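Local coordinates for protein dihydrolipoyl dehydrogenase (Elizabethkingia anophelis NUHP1, PDB 6UZI) that probably oxidises the dihydrolipoyl groups of lipoyl-bearing proteins with NAD+, passing electrons through a redox-active disulfide and a bound FAD, at residues Ile17-Gly22 against Ile39-Ser44; Thr117-Val122 against Ile131-Ala136; Gly123-Ala128 against Leu288-Ala293. All coordinates share one frame; numbering follows the deposited sequence.

Contact 1 comes first along the chain and closes the beta-alpha-beta unit of strand 14-17, helix 21-32 and strand 37-41. It is complete before contact 2 opens in strand 117-120, the parallel neighbour of strand 37-41. Contact 2 closes a short loop from 117-122 back to 131-136, bringing in the separate mixed sheet. Within that loop lies 123-128, whose partner 288-293 follows 160 residues later, so contacts 2 and 3 cross. Nothing nests. Together the three join the two sheets beside the adenosine of FAD and bring the turn at 288-293 against them, with packing between I17 and L288 directly linking contacts 1 and 3.

Contact 1 of 3, residues Ile17-Gly22 against Ile39-Ser44; sequences IGSGPG and IIEKYS. With FAD (flavin-adenine dinucleotide), chain E.
S19 and E41 meet over the adenosine ribose of FAD, a worked example of how a Rossmann-type fold reads a nucleotide sugar. E41 OE1 accepts from S19 OG at 2.6 Å, on its anti side and 23° out of the carboxylate plane. The bond from S19 N (3.2 Å, 141° at the hydrogen) meets E41 OE1 nearly in line with its C-O bond. A third donor is ribose O3B, 2.7 Å from the same E41 OE1. The other oxygen, OE2, accepts from ribose O2B and, on its anti lone pair, from Y43 N. Three donors on OE1 and two on OE2 should fix the carboxylate's rotation and probably favour its charged form. The side chain gets there with CG anti to the backbone N (chi1 174°) and a bend at chi2. G22 N, at the start of the helix, donates to O1P of the pyrophosphate (2.9 Å), where the helix end may also help stabilise the charge. Adenine lies between I17 CG2 on one face and the K42 chain on the other.

Behind this first shell, G18 N bonds to I40 O (2.9 Å), continuing the parallel I17-I40 pairing into the turn. The turn is consistent with a glycine-rich GxGxxG motif (G18, G20, G23), with G20 at the helix N-cap. G18 carries no side chain, so ribose O4B rests against its CA. I39 CD1 packs on G18 O and S19 CA.

The S19 hydroxyl is also held by G47 N. Strand 14-17 runs parallel between strands 37-41 and 148-150, while strand 37-41 is flanked on its far edge by strand 117-120.

Contact 2 of 3, residues Thr117-Val122 against Ile131-Ala136; sequences TVLQGV and IKVTKA. With FAD (flavin-adenine dinucleotide), chain E.
V122 and T134 form an antiparallel, hydrogen-bonded pair, with V122 N to T134 O and T134 N to V122 O both at 3.0 Å. This is the pair at the open end of the hairpin of strands 122-125 and 130-134, and beyond it the chains part: the touching pieces, from 119 to 122 and from 132 to 135, run 99° apart. The change of course is made at G121, whose backbone angles (phi 152°) belong to glycine territory and whose CA lies against the T134 carbonyl. V122 O is used more than once, since it also receives a CA-H contact from V133 CA at 3.3 Å and a proton from a water. That water, 2.7 Å from V122 O, also pairs with T134 OG1, which ties the threonine side chain to the strand opposite.

V133 fills the angle between the segments. It points CG1 at Q120 O (4.0 Å) and near G121 CA, the methyl lying opposite the backbone N (chi1 -178°), while CG2 turns to L119 CD1 at 4.2 Å. K135 comes alongside at the outer end, its CG 3.8 Å from Q120 O before the extended chain runs on. On the cofactor side V122 CG1 stands 3.8 Å from FAD N6A, so the bend also borders the adenine.

The contact joins the edge of the parallel sheet to the mixed sheet in the FAD-binding domain. Strand 117-120 is that edge, beside strand 37-41, whereas strand 130-134 lies in the mixed sheet between strands 122-125 and 140-145.

Contact 3 of 3, residues Gly123-Ala128 against Leu288-Ala293; sequences GSFESA and LGLEKA. With FAD (flavin-adenine dinucleotide), chain E.
F125 and A293 mark the point where the mixed sheet of the FAD-binding domain, a Rossmann-like fold, meets a loosely formed helical turn at 290-293. The phenyl ring is the bump. It fits a hollow whose floor is A293 CB, lying over one face at 4.1 Å from the ring centroid and 27° off its normal, a CH-pi contact. G289 O borders the ring at its edge, while the L290 side chain slants past the ring, CD2 4.1 Å from F125 CE1. F125 reaches in with CG anti to its own carbonyl carbon (chi1 -77°), and I17, I131 and I150 line more of the pocket.

Next to this, the strand is fixed by F125 N to L288 O (2.9 Å), the donor standing well above the carbonyl plane. G289, at positive phi and without a side chain, lets the turn come close against S124 and F125. K292 supplies the ridge on the outer side: its extended chain runs along F125 O, with CB 3.3 Å away. E126 and K292 run alongside each other, their charged ends beyond salt-bridge distance. S127 CA rests on K292 O, its hydroxyl meanwhile held by Q130 and T129.

At the inner end L288 CD1 packs against G123 O, next to the cofactor. There the glycine backbone reads the adenine edge: G123 N donates to N1A at 2.8 Å, and N6A donates to G123 O at 2.9 Å.

Contact 1 of 3, residues Ile17-Gly22 against Ile39-Ser44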
loop_
_atom_site.group_PDB
_atom_site.type_symbol
_atom_site.label_atom_id
_atom_site.label_comp_id
_atom_site.label_asym_id
_atom_site.label_seq_id
_atom_site.Cartn_x
_atom_site.Cartn_y
_atom_site.Cartn_z
ATOM N N ILE A 17 -16.732 29.072 -5.548
ATOM C CA ILE A 17 -17.909 28.839 -4.722
ATOM C C ILE A 17 -17.907 27.367 -4.343
ATOM O O ILE A 17 -18.089 26.497 -5.198
ATOM C CB ILE A 17 -19.205 29.243 -5.437
ATOM C CG1 ILE A 17 -19.116 30.695 -5.918
ATOM C CG2 ILE A 17 -20.391 29.073 -4.507
ATOM C CD1 ILE A 17 -20.314 31.148 -6.686
ATOM N N GLY A 18 -17.675 27.090 -3.062
ATOM C CA GLY A 18 -17.566 25.732 -2.568
ATOM C C GLY A 18 -16.163 25.445 -2.082
ATOM O O GLY A 18 -15.198 25.746 -2.786
ATOM N N SER A 19 -16.020 24.879 -0.884
ATOM C CA SER A 19 -14.703 24.637 -0.305
ATOM C C SER A 19 -14.398 23.148 -0.159
ATOM O O SER A 19 -13.614 22.750 0.708
ATOM C CB SER A 19 -14.576 25.351 1.039
ATOM O OG SER A 19 -15.345 24.710 2.040
ATOM N N GLY A 20 -14.990 22.314 -1.020
ATOM C CA GLY A 20 -14.652 20.921 -1.047
ATOM C C GLY A 20 -13.282 20.704 -1.660
ATOM O O GLY A 20 -12.583 21.660 -2.025
ATOM N N PRO A 21 -12.881 19.435 -1.782
ATOM C CA PRO A 21 -11.553 19.141 -2.347
ATOM C C PRO A 21 -11.324 19.776 -3.707
ATOM O O PRO A 21 -10.233 20.295 -3.965
ATOM C CB PRO A 21 -11.543 17.610 -2.419
ATOM C CG PRO A 21 -12.497 17.190 -1.379
ATOM C CD PRO A 21 -13.597 18.211 -1.404
ATOM N N GLY A 22 -12.335 19.777 -4.577
ATOM C CA GLY A 22 -12.194 20.480 -5.840
ATOM C C GLY A 22 -12.023 21.972 -5.639
ATOM O O GLY A 22 -11.110 22.585 -6.197
ATOM N N ILE A 39 -12.432 32.408 -1.976
ATOM C CA ILE A 39 -13.205 31.179 -1.874
ATOM C C ILE A 39 -14.335 31.423 -0.883
ATOM O O ILE A 39 -14.143 32.078 0.149
ATOM C CB ILE A 39 -12.328 29.975 -1.460
ATOM C CG1 ILE A 39 -13.135 28.682 -1.518
ATOM C CG2 ILE A 39 -11.725 30.178 -0.073
ATOM C CD1 ILE A 39 -12.285 27.421 -1.361
ATOM N N ILE A 40 -15.520 30.919 -1.212
ATOM C CA ILE A 40 -16.727 31.163 -0.437
ATOM C C ILE A 40 -17.263 29.819 0.043
ATOM O O ILE A 40 -17.369 28.874 -0.746
ATOM C CB ILE A 40 -17.775 31.918 -1.275
ATOM C CG1 ILE A 40 -17.193 33.244 -1.768
ATOM C CG2 ILE A 40 -19.040 32.175 -0.463
ATOM C CD1 ILE A 40 -17.912 33.833 -2.946
ATOM N N GLU A 41 -17.588 29.736 1.334
ATOM C CA GLU A 41 -18.133 28.525 1.940
ATOM C C GLU A 41 -19.273 28.860 2.891
ATOM O O GLU A 41 -19.120 29.712 3.771
ATOM C CB GLU A 41 -17.062 27.742 2.697
ATOM C CG GLU A 41 -17.633 26.556 3.464
ATOM C CD GLU A 41 -18.463 25.630 2.585
ATOM O OE1 GLU A 41 -17.913 25.033 1.630
ATOM O OE2 GLU A 41 -19.674 25.510 2.852
ATOM N N LYS A 42 -20.407 28.172 2.712
ATOM C CA LYS A 42 -21.581 28.354 3.565
ATOM C C LYS A 42 -21.447 27.629 4.901
ATOM O O LYS A 42 -22.038 28.061 5.897
ATOM C CB LYS A 42 -22.832 27.852 2.842
ATOM C CG LYS A 42 -22.676 26.436 2.306
ATOM C CD LYS A 42 -24.000 25.737 2.126
ATOM C CE LYS A 42 -24.818 26.421 1.069
ATOM N NZ LYS A 42 -26.099 25.708 0.826
ATOM N N TYR A 43 -20.681 26.540 4.936
ATOM C CA TYR A 43 -20.464 25.777 6.155
ATOM C C TYR A 43 -19.605 26.566 7.136
ATOM O O TYR A 43 -18.901 27.511 6.773
ATOM C CB TYR A 43 -19.793 24.440 5.832
ATOM C CG TYR A 43 -20.058 23.324 6.818
ATOM C CD1 TYR A 43 -19.032 22.837 7.626
ATOM C CD2 TYR A 43 -21.320 22.762 6.955
ATOM C CE1 TYR A 43 -19.249 21.821 8.537
ATOM C CE2 TYR A 43 -21.551 21.738 7.872
ATOM C CZ TYR A 43 -20.508 21.273 8.660
ATOM O OH TYR A 43 -20.721 20.261 9.574
ATOM N N SER A 44 -19.686 26.169 8.408
ATOM C CA SER A 44 -18.899 26.836 9.439
ATOM C C SER A 44 -17.409 26.628 9.212
ATOM O O SER A 44 -16.596 27.483 9.581
ATOM C CB SER A 44 -19.306 26.336 10.824
ATOM O OG SER A 44 -19.033 24.953 10.958
HETATM P PA FAD E . -18.148 19.052 -2.021
HETATM O O1A FAD E . -17.113 18.323 -1.249
HETATM O O2A FAD E . -19.397 18.170 -2.124
HETATM O O5B FAD E . -18.581 20.347 -1.195
HETATM C C5B FAD E . -18.758 21.573 -1.925
HETATM C C4B FAD E . -18.968 22.681 -0.926
HETATM O O4B FAD E . -19.729 23.742 -1.529
HETATM C C3B FAD E . -19.708 22.298 0.365
HETATM O O3B FAD E . -18.828 22.474 1.468
HETATM C C2B FAD E . -20.872 23.303 0.444
HETATM O O2B FAD E . -21.095 23.776 1.769
HETATM C C1B FAD E . -20.403 24.413 -0.493
HETATM N N9A FAD E . -21.467 25.195 -1.103
HETATM C C8A FAD E . -22.512 24.724 -1.857
HETATM N N7A FAD E . -23.291 25.660 -2.336
HETATM C C5A FAD E . -22.724 26.838 -1.862
HETATM C C6A FAD E . -23.074 28.189 -2.020
HETATM N N6A FAD E . -24.099 28.611 -2.767
HETATM N N1A FAD E . -22.306 29.113 -1.401
HETATM C C2A FAD E . -21.259 28.698 -0.680
HETATM N N3A FAD E . -20.826 27.452 -0.466
HETATM C C4A FAD E . -21.606 26.559 -1.092
HETATM N N1 FAD E . -14.906 10.343 -2.449
HETATM C C2 FAD E . -13.693 9.765 -2.631
HETATM O O2 FAD E . -12.978 10.068 -3.585
HETATM N N3 FAD E . -13.235 8.828 -1.722
HETATM C C4 FAD E . -13.906 8.396 -0.592
HETATM O O4 FAD E . -13.397 7.563 0.156
HETATM C C4X FAD E . -15.189 9.017 -0.405
HETATM N N5 FAD E . -15.880 8.697 0.651
HETATM C C5X FAD E . -17.089 9.347 0.852
HETATM C C6 FAD E . -17.814 9.061 2.006
HETATM C C7 FAD E . -18.999 9.730 2.292
HETATM C C7M FAD E . -19.744 9.405 3.561
HETATM C C8 FAD E . -19.476 10.708 1.400
HETATM C C8M FAD E . -20.721 11.498 1.709
HETATM C C9 FAD E . -18.765 10.979 0.236
HETATM C C9A FAD E . -17.577 10.314 -0.043
HETATM N N10 FAD E . -16.807 10.612 -1.183
HETATM C C10 FAD E . -15.607 9.986 -1.388
HETATM C "C1'" FAD E . -17.256 11.623 -2.146
HETATM C "C2'" FAD E . -16.584 12.972 -1.925
HETATM O "O2'" FAD E . -17.053 13.584 -0.723
HETATM C "C3'" FAD E . -16.801 13.905 -3.117
HETATM O "O3'" FAD E . -16.596 13.193 -4.329
HETATM C "C4'" FAD E . -15.879 15.124 -3.088
HETATM O "O4'" FAD E . -16.019 15.757 -1.814
HETATM C "C5'" FAD E . -16.139 16.098 -4.217
HETATM O "O5'" FAD E . -16.240 17.389 -3.589
HETATM P P FAD E . -16.415 18.802 -4.379
HETATM O O1P FAD E . -15.263 19.734 -4.275
HETATM O O2P FAD E . -16.890 18.651 -5.809
HETATM O O3P FAD E . -17.652 19.334 -3.514
#

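Contact 2 of 3, residues Thr117-Val122 against Ile131-Ala136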
loop_
_atom_site.group_PDB
_atom_site.type_symbol
_atom_site.label_atom_id
_atom_site.label_comp_id
_atom_site.label_asym_id
_atom_site.label_seq_id
_atom_site.Cartn_x
_atom_site.Cartn_y
_atom_site.Cartn_z
ATOM N N THR A 117 -8.435 34.873 0.170
ATOM C CA THR A 117 -9.463 35.428 1.033
ATOM C C THR A 117 -10.538 34.378 1.249
ATOM O O THR A 117 -11.033 33.776 0.292
ATOM C CB THR A 117 -10.073 36.686 0.421
ATOM O OG1 THR A 117 -9.027 37.569 0.002
ATOM C CG2 THR A 117 -10.948 37.383 1.434
ATOM N N VAL A 118 -10.901 34.155 2.503
ATOM C CA VAL A 118 -11.912 33.170 2.848
ATOM C C VAL A 118 -13.121 33.920 3.378
ATOM O O VAL A 118 -13.025 34.662 4.363
ATOM C CB VAL A 118 -11.394 32.149 3.869
ATOM C CG1 VAL A 118 -12.498 31.173 4.238
ATOM C CG2 VAL A 118 -10.207 31.407 3.297
ATOM N N LEU A 119 -14.259 33.724 2.721
ATOM C CA LEU A 119 -15.516 34.335 3.116
ATOM C C LEU A 119 -16.472 33.232 3.524
ATOM O O LEU A 119 -16.622 32.241 2.801
ATOM C CB LEU A 119 -16.118 35.160 1.976
ATOM C CG LEU A 119 -15.324 36.370 1.481
ATOM C CD1 LEU A 119 -16.052 37.071 0.356
ATOM C CD2 LEU A 119 -15.084 37.329 2.630
ATOM N N GLN A 120 -17.108 33.405 4.680
ATOM C CA GLN A 120 -18.123 32.475 5.149
ATOM C C GLN A 120 -19.491 32.987 4.733
ATOM O O GLN A 120 -19.844 34.136 5.016
ATOM C CB GLN A 120 -18.073 32.319 6.667
ATOM C CG GLN A 120 -19.308 31.622 7.224
ATOM C CD GLN A 120 -19.132 31.144 8.653
ATOM O OE1 GLN A 120 -18.051 31.265 9.235
ATOM N NE2 GLN A 120 -20.204 30.602 9.232
ATOM N N GLY A 121 -20.249 32.146 4.061
ATOM C CA GLY A 121 -21.588 32.518 3.654
ATOM C C GLY A 121 -22.005 31.783 2.398
ATOM O O GLY A 121 -21.241 31.031 1.796
ATOM N N VAL A 122 -23.261 32.005 2.029
ATOM C CA VAL A 122 -23.835 31.433 0.819
ATOM C C VAL A 122 -23.530 32.365 -0.345
ATOM O O VAL A 122 -23.840 33.561 -0.296
ATOM C CB VAL A 122 -25.346 31.206 0.974
ATOM C CG1 VAL A 122 -25.978 30.856 -0.365
ATOM C CG2 VAL A 122 -25.598 30.102 1.975
ATOM N N ILE A 131 -21.234 38.448 -7.301
ATOM C CA ILE A 131 -21.647 37.345 -6.443
ATOM C C ILE A 131 -22.037 37.919 -5.088
ATOM O O ILE A 131 -21.255 38.657 -4.475
ATOM C CB ILE A 131 -20.526 36.299 -6.280
ATOM C CG1 ILE A 131 -20.154 35.678 -7.630
ATOM C CG2 ILE A 131 -20.947 35.214 -5.301
ATOM C CD1 ILE A 131 -18.731 35.109 -7.686
ATOM N N LYS A 132 -23.247 37.594 -4.627
ATOM C CA LYS A 132 -23.707 37.995 -3.303
ATOM C C LYS A 132 -23.313 36.931 -2.290
ATOM O O LYS A 132 -23.510 35.736 -2.530
ATOM C CB LYS A 132 -25.222 38.200 -3.285
ATOM C CG LYS A 132 -25.771 38.629 -1.925
ATOM C CD LYS A 132 -27.236 38.236 -1.743
ATOM C CE LYS A 132 -28.201 39.231 -2.383
ATOM N NZ LYS A 132 -29.603 38.709 -2.399
ATOM N N VAL A 133 -22.758 37.369 -1.161
ATOM C CA VAL A 133 -22.329 36.478 -0.086
ATOM C C VAL A 133 -23.167 36.799 1.143
ATOM O O VAL A 133 -22.977 37.845 1.780
ATOM C CB VAL A 133 -20.828 36.615 0.217
ATOM C CG1 VAL A 133 -20.409 35.637 1.311
ATOM C CG2 VAL A 133 -20.003 36.413 -1.048
ATOM N N THR A 134 -24.084 35.901 1.489
ATOM C CA THR A 134 -24.993 36.101 2.608
ATOM C C THR A 134 -24.478 35.353 3.834
ATOM O O THR A 134 -24.331 34.127 3.800
ATOM C CB THR A 134 -26.405 35.640 2.253
ATOM O OG1 THR A 134 -26.790 36.207 0.996
ATOM C CG2 THR A 134 -27.379 36.093 3.311
ATOM N N LYS A 135 -24.224 36.089 4.913
ATOM C CA LYS A 135 -23.757 35.500 6.157
ATOM C C LYS A 135 -24.921 34.853 6.910
ATOM O O LYS A 135 -26.083 34.937 6.505
ATOM C CB LYS A 135 -23.077 36.562 7.023
ATOM C CG LYS A 135 -21.746 37.069 6.489
ATOM C CD LYS A 135 -21.235 38.227 7.331
ATOM C CE LYS A 135 -19.856 38.687 6.885
ATOM N NZ LYS A 135 -19.446 39.937 7.596
ATOM N N ALA A 136 -24.605 34.246 8.057
ATOM C CA ALA A 136 -25.616 33.532 8.833
ATOM C C ALA A 136 -26.691 34.477 9.357
ATOM O O ALA A 136 -27.879 34.132 9.363
ATOM C CB ALA A 136 -24.957 32.770 9.983
HETATM P PA FAD E . -18.148 19.052 -2.021
HETATM O O1A FAD E . -17.113 18.323 -1.249
HETATM O O2A FAD E . -19.397 18.170 -2.124
HETATM O O5B FAD E . -18.581 20.347 -1.195
HETATM C C5B FAD E . -18.758 21.573 -1.925
HETATM C C4B FAD E . -18.968 22.681 -0.926
HETATM O O4B FAD E . -19.729 23.742 -1.529
HETATM C C3B FAD E . -19.708 22.298 0.365
HETATM O O3B FAD E . -18.828 22.474 1.468
HETATM C C2B FAD E . -20.872 23.303 0.444
HETATM O O2B FAD E . -21.095 23.776 1.769
HETATM C C1B FAD E . -20.403 24.413 -0.493
HETATM N N9A FAD E . -21.467 25.195 -1.103
HETATM C C8A FAD E . -22.512 24.724 -1.857
HETATM N N7A FAD E . -23.291 25.660 -2.336
HETATM C C5A FAD E . -22.724 26.838 -1.862
HETATM C C6A FAD E . -23.074 28.189 -2.020
HETATM N N6A FAD E . -24.099 28.611 -2.767
HETATM N N1A FAD E . -22.306 29.113 -1.401
HETATM C C2A FAD E . -21.259 28.698 -0.680
HETATM N N3A FAD E . -20.826 27.452 -0.466
HETATM C C4A FAD E . -21.606 26.559 -1.092
HETATM N N1 FAD E . -14.906 10.343 -2.449
HETATM C C2 FAD E . -13.693 9.765 -2.631
HETATM O O2 FAD E . -12.978 10.068 -3.585
HETATM N N3 FAD E . -13.235 8.828 -1.722
HETATM C C4 FAD E . -13.906 8.396 -0.592
HETATM O O4 FAD E . -13.397 7.563 0.156
HETATM C C4X FAD E . -15.189 9.017 -0.405
HETATM N N5 FAD E . -15.880 8.697 0.651
HETATM C C5X FAD E . -17.089 9.347 0.852
HETATM C C6 FAD E . -17.814 9.061 2.006
HETATM C C7 FAD E . -18.999 9.730 2.292
HETATM C C7M FAD E . -19.744 9.405 3.561
HETATM C C8 FAD E . -19.476 10.708 1.400
HETATM C C8M FAD E . -20.721 11.498 1.709
HETATM C C9 FAD E . -18.765 10.979 0.236
HETATM C C9A FAD E . -17.577 10.314 -0.043
HETATM N N10 FAD E . -16.807 10.612 -1.183
HETATM C C10 FAD E . -15.607 9.986 -1.388
HETATM C "C1'" FAD E . -17.256 11.623 -2.146
HETATM C "C2'" FAD E . -16.584 12.972 -1.925
HETATM O "O2'" FAD E . -17.053 13.584 -0.723
HETATM C "C3'" FAD E . -16.801 13.905 -3.117
HETATM O "O3'" FAD E . -16.596 13.193 -4.329
HETATM C "C4'" FAD E . -15.879 15.124 -3.088
HETATM O "O4'" FAD E . -16.019 15.757 -1.814
HETATM C "C5'" FAD E . -16.139 16.098 -4.217
HETATM O "O5'" FAD E . -16.240 17.389 -3.589
HETATM P P FAD E . -16.415 18.802 -4.379
HETATM O O1P FAD E . -15.263 19.734 -4.275
HETATM O O2P FAD E . -16.890 18.651 -5.809
HETATM O O3P FAD E . -17.652 19.334 -3.514
HETATM O O HOH W 1 -25.931 34.889 -1.297
#

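Contact 3 of 3, residues Gly123-Ala128 against Leu288-Ala293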
loop_
_atom_site.group_PDB
_atom_site.type_symbol
_atom_site.label_atom_id
_atom_site.label_comp_id
_atom_site.label_asym_id
_atom_site.label_seq_id
_atom_site.Cartn_x
_atom_site.Cartn_y
_atom_site.Cartn_z
ATOM N N GLY A 123 -22.896 31.822 -1.378
ATOM C CA GLY A 123 -22.618 32.578 -2.581
ATOM C C GLY A 123 -23.688 32.383 -3.634
ATOM O O GLY A 123 -23.980 31.246 -4.022
ATOM N N SER A 124 -24.301 33.472 -4.085
ATOM C CA SER A 124 -25.284 33.421 -5.156
ATOM C C SER A 124 -24.897 34.443 -6.215
ATOM O O SER A 124 -24.393 35.524 -5.893
ATOM C CB SER A 124 -26.722 33.685 -4.651
ATOM O OG SER A 124 -26.812 34.892 -3.902
ATOM N N PHE A 125 -25.135 34.091 -7.476
ATOM C CA PHE A 125 -24.815 34.978 -8.585
ATOM C C PHE A 125 -25.817 36.126 -8.656
ATOM O O PHE A 125 -27.033 35.912 -8.580
ATOM C CB PHE A 125 -24.835 34.209 -9.909
ATOM C CG PHE A 125 -23.626 33.362 -10.148
ATOM C CD1 PHE A 125 -23.714 31.982 -10.074
ATOM C CD2 PHE A 125 -22.406 33.937 -10.464
ATOM C CE1 PHE A 125 -22.608 31.187 -10.298
ATOM C CE2 PHE A 125 -21.289 33.150 -10.689
ATOM C CZ PHE A 125 -21.391 31.772 -10.605
ATOM N N GLU A 126 -25.304 37.346 -8.786
ATOM C CA GLU A 126 -26.107 38.494 -9.193
ATOM C C GLU A 126 -25.996 38.768 -10.685
ATOM O O GLU A 126 -26.940 39.289 -11.288
ATOM C CB GLU A 126 -25.705 39.749 -8.408
ATOM C CG GLU A 126 -26.021 39.684 -6.924
ATOM C CD GLU A 126 -27.504 39.847 -6.637
ATOM O OE1 GLU A 126 -28.199 40.496 -7.445
ATOM O OE2 GLU A 126 -27.981 39.318 -5.610
ATOM N N SER A 127 -24.849 38.454 -11.274
ATOM C CA SER A 127 -24.632 38.513 -12.713
ATOM C C SER A 127 -23.517 37.529 -13.052
ATOM O O SER A 127 -23.138 36.686 -12.231
ATOM C CB SER A 127 -24.300 39.943 -13.147
ATOM O OG SER A 127 -22.951 40.251 -12.850
ATOM N N ALA A 128 -22.980 37.638 -14.264
ATOM C CA ALA A 128 -21.864 36.771 -14.622
ATOM C C ALA A 128 -20.580 37.193 -13.943
ATOM O O ALA A 128 -19.562 36.501 -14.063
ATOM C CB ALA A 128 -21.655 36.763 -16.137
ATOM N N LEU A 288 -27.695 28.982 -5.668
ATOM C CA LEU A 288 -26.500 29.464 -6.343
ATOM C C LEU A 288 -26.774 30.630 -7.288
ATOM O O LEU A 288 -25.826 31.278 -7.739
ATOM C CB LEU A 288 -25.849 28.305 -7.106
ATOM C CG LEU A 288 -24.443 28.503 -7.671
ATOM C CD1 LEU A 288 -23.519 28.966 -6.562
ATOM C CD2 LEU A 288 -23.937 27.208 -8.267
ATOM N N GLY A 289 -28.036 30.913 -7.589
ATOM C CA GLY A 289 -28.392 32.022 -8.454
ATOM C C GLY A 289 -27.978 31.856 -9.894
ATOM O O GLY A 289 -27.755 32.855 -10.585
ATOM N N LEU A 290 -27.971 30.617 -10.394
ATOM C CA LEU A 290 -27.522 30.341 -11.756
ATOM C C LEU A 290 -28.367 31.064 -12.802
ATOM O O LEU A 290 -27.854 31.430 -13.866
ATOM C CB LEU A 290 -27.553 28.833 -12.006
ATOM C CG LEU A 290 -26.613 27.907 -11.226
ATOM C CD1 LEU A 290 -26.899 26.457 -11.592
ATOM C CD2 LEU A 290 -25.161 28.227 -11.497
ATOM N N GLU A 291 -29.660 31.257 -12.536
ATOM C CA GLU A 291 -30.506 31.976 -13.484
ATOM C C GLU A 291 -30.037 33.416 -13.680
ATOM O O GLU A 291 -30.154 33.959 -14.783
ATOM C CB GLU A 291 -31.971 31.936 -13.024
ATOM C CG GLU A 291 -32.305 32.700 -11.723
ATOM C CD GLU A 291 -32.002 31.914 -10.439
ATOM O OE1 GLU A 291 -31.662 30.709 -10.522
ATOM O OE2 GLU A 291 -32.113 32.511 -9.342
ATOM N N LYS A 292 -29.506 34.048 -12.628
ATOM C CA LYS A 292 -29.028 35.424 -12.704
ATOM C C LYS A 292 -27.689 35.573 -13.422
ATOM O O LYS A 292 -27.321 36.695 -13.783
ATOM C CB LYS A 292 -28.930 36.014 -11.295
ATOM C CG LYS A 292 -30.282 36.186 -10.616
ATOM C CD LYS A 292 -30.155 36.794 -9.231
ATOM C CE LYS A 292 -31.512 36.924 -8.550
ATOM N NZ LYS A 292 -31.393 37.537 -7.196
ATOM N N ALA A 293 -26.956 34.486 -13.648
ATOM C CA ALA A 293 -25.732 34.532 -14.433
ATOM C C ALA A 293 -25.904 33.943 -15.822
ATOM O O ALA A 293 -25.078 34.213 -16.703
ATOM C CB ALA A 293 -24.602 33.787 -13.712
HETATM P PA FAD E . -18.148 19.052 -2.021
HETATM O O1A FAD E . -17.113 18.323 -1.249
HETATM O O2A FAD E . -19.397 18.170 -2.124
HETATM O O5B FAD E . -18.581 20.347 -1.195
HETATM C C5B FAD E . -18.758 21.573 -1.925
HETATM C C4B FAD E . -18.968 22.681 -0.926
HETATM O O4B FAD E . -19.729 23.742 -1.529
HETATM C C3B FAD E . -19.708 22.298 0.365
HETATM O O3B FAD E . -18.828 22.474 1.468
HETATM C C2B FAD E . -20.872 23.303 0.444
HETATM O O2B FAD E . -21.095 23.776 1.769
HETATM C C1B FAD E . -20.403 24.413 -0.493
HETATM N N9A FAD E . -21.467 25.195 -1.103
HETATM C C8A FAD E . -22.512 24.724 -1.857
HETATM N N7A FAD E . -23.291 25.660 -2.336
HETATM C C5A FAD E . -22.724 26.838 -1.862
HETATM C C6A FAD E . -23.074 28.189 -2.020
HETATM N N6A FAD E . -24.099 28.611 -2.767
HETATM N N1A FAD E . -22.306 29.113 -1.401
HETATM C C2A FAD E . -21.259 28.698 -0.680
HETATM N N3A FAD E . -20.826 27.452 -0.466
HETATM C C4A FAD E . -21.606 26.559 -1.092
HETATM N N1 FAD E . -14.906 10.343 -2.449
HETATM C C2 FAD E . -13.693 9.765 -2.631
HETATM O O2 FAD E . -12.978 10.068 -3.585
HETATM N N3 FAD E . -13.235 8.828 -1.722
HETATM C C4 FAD E . -13.906 8.396 -0.592
HETATM O O4 FAD E . -13.397 7.563 0.156
HETATM C C4X FAD E . -15.189 9.017 -0.405
HETATM N N5 FAD E . -15.880 8.697 0.651
HETATM C C5X FAD E . -17.089 9.347 0.852
HETATM C C6 FAD E . -17.814 9.061 2.006
HETATM C C7 FAD E . -18.999 9.730 2.292
HETATM C C7M FAD E . -19.744 9.405 3.561
HETATM C C8 FAD E . -19.476 10.708 1.400
HETATM C C8M FAD E . -20.721 11.498 1.709
HETATM C C9 FAD E . -18.765 10.979 0.236
HETATM C C9A FAD E . -17.577 10.314 -0.043
HETATM N N10 FAD E . -16.807 10.612 -1.183
HETATM C C10 FAD E . -15.607 9.986 -1.388
HETATM C "C1'" FAD E . -17.256 11.623 -2.146
HETATM C "C2'" FAD E . -16.584 12.972 -1.925
HETATM O "O2'" FAD E . -17.053 13.584 -0.723
HETATM C "C3'" FAD E . -16.801 13.905 -3.117
HETATM O "O3'" FAD E . -16.596 13.193 -4.329
HETATM C "C4'" FAD E . -15.879 15.124 -3.088
HETATM O "O4'" FAD E . -16.019 15.757 -1.814
HETATM C "C5'" FAD E . -16.139 16.098 -4.217
HETATM O "O5'" FAD E . -16.240 17.389 -3.589
HETATM P P FAD E . -16.415 18.802 -4.379
HETATM O O1P FAD E . -15.263 19.734 -4.275
HETATM O O2P FAD E . -16.890 18.651 -5.809
HETATM O O3P FAD E . -17.652 19.334 -3.514
#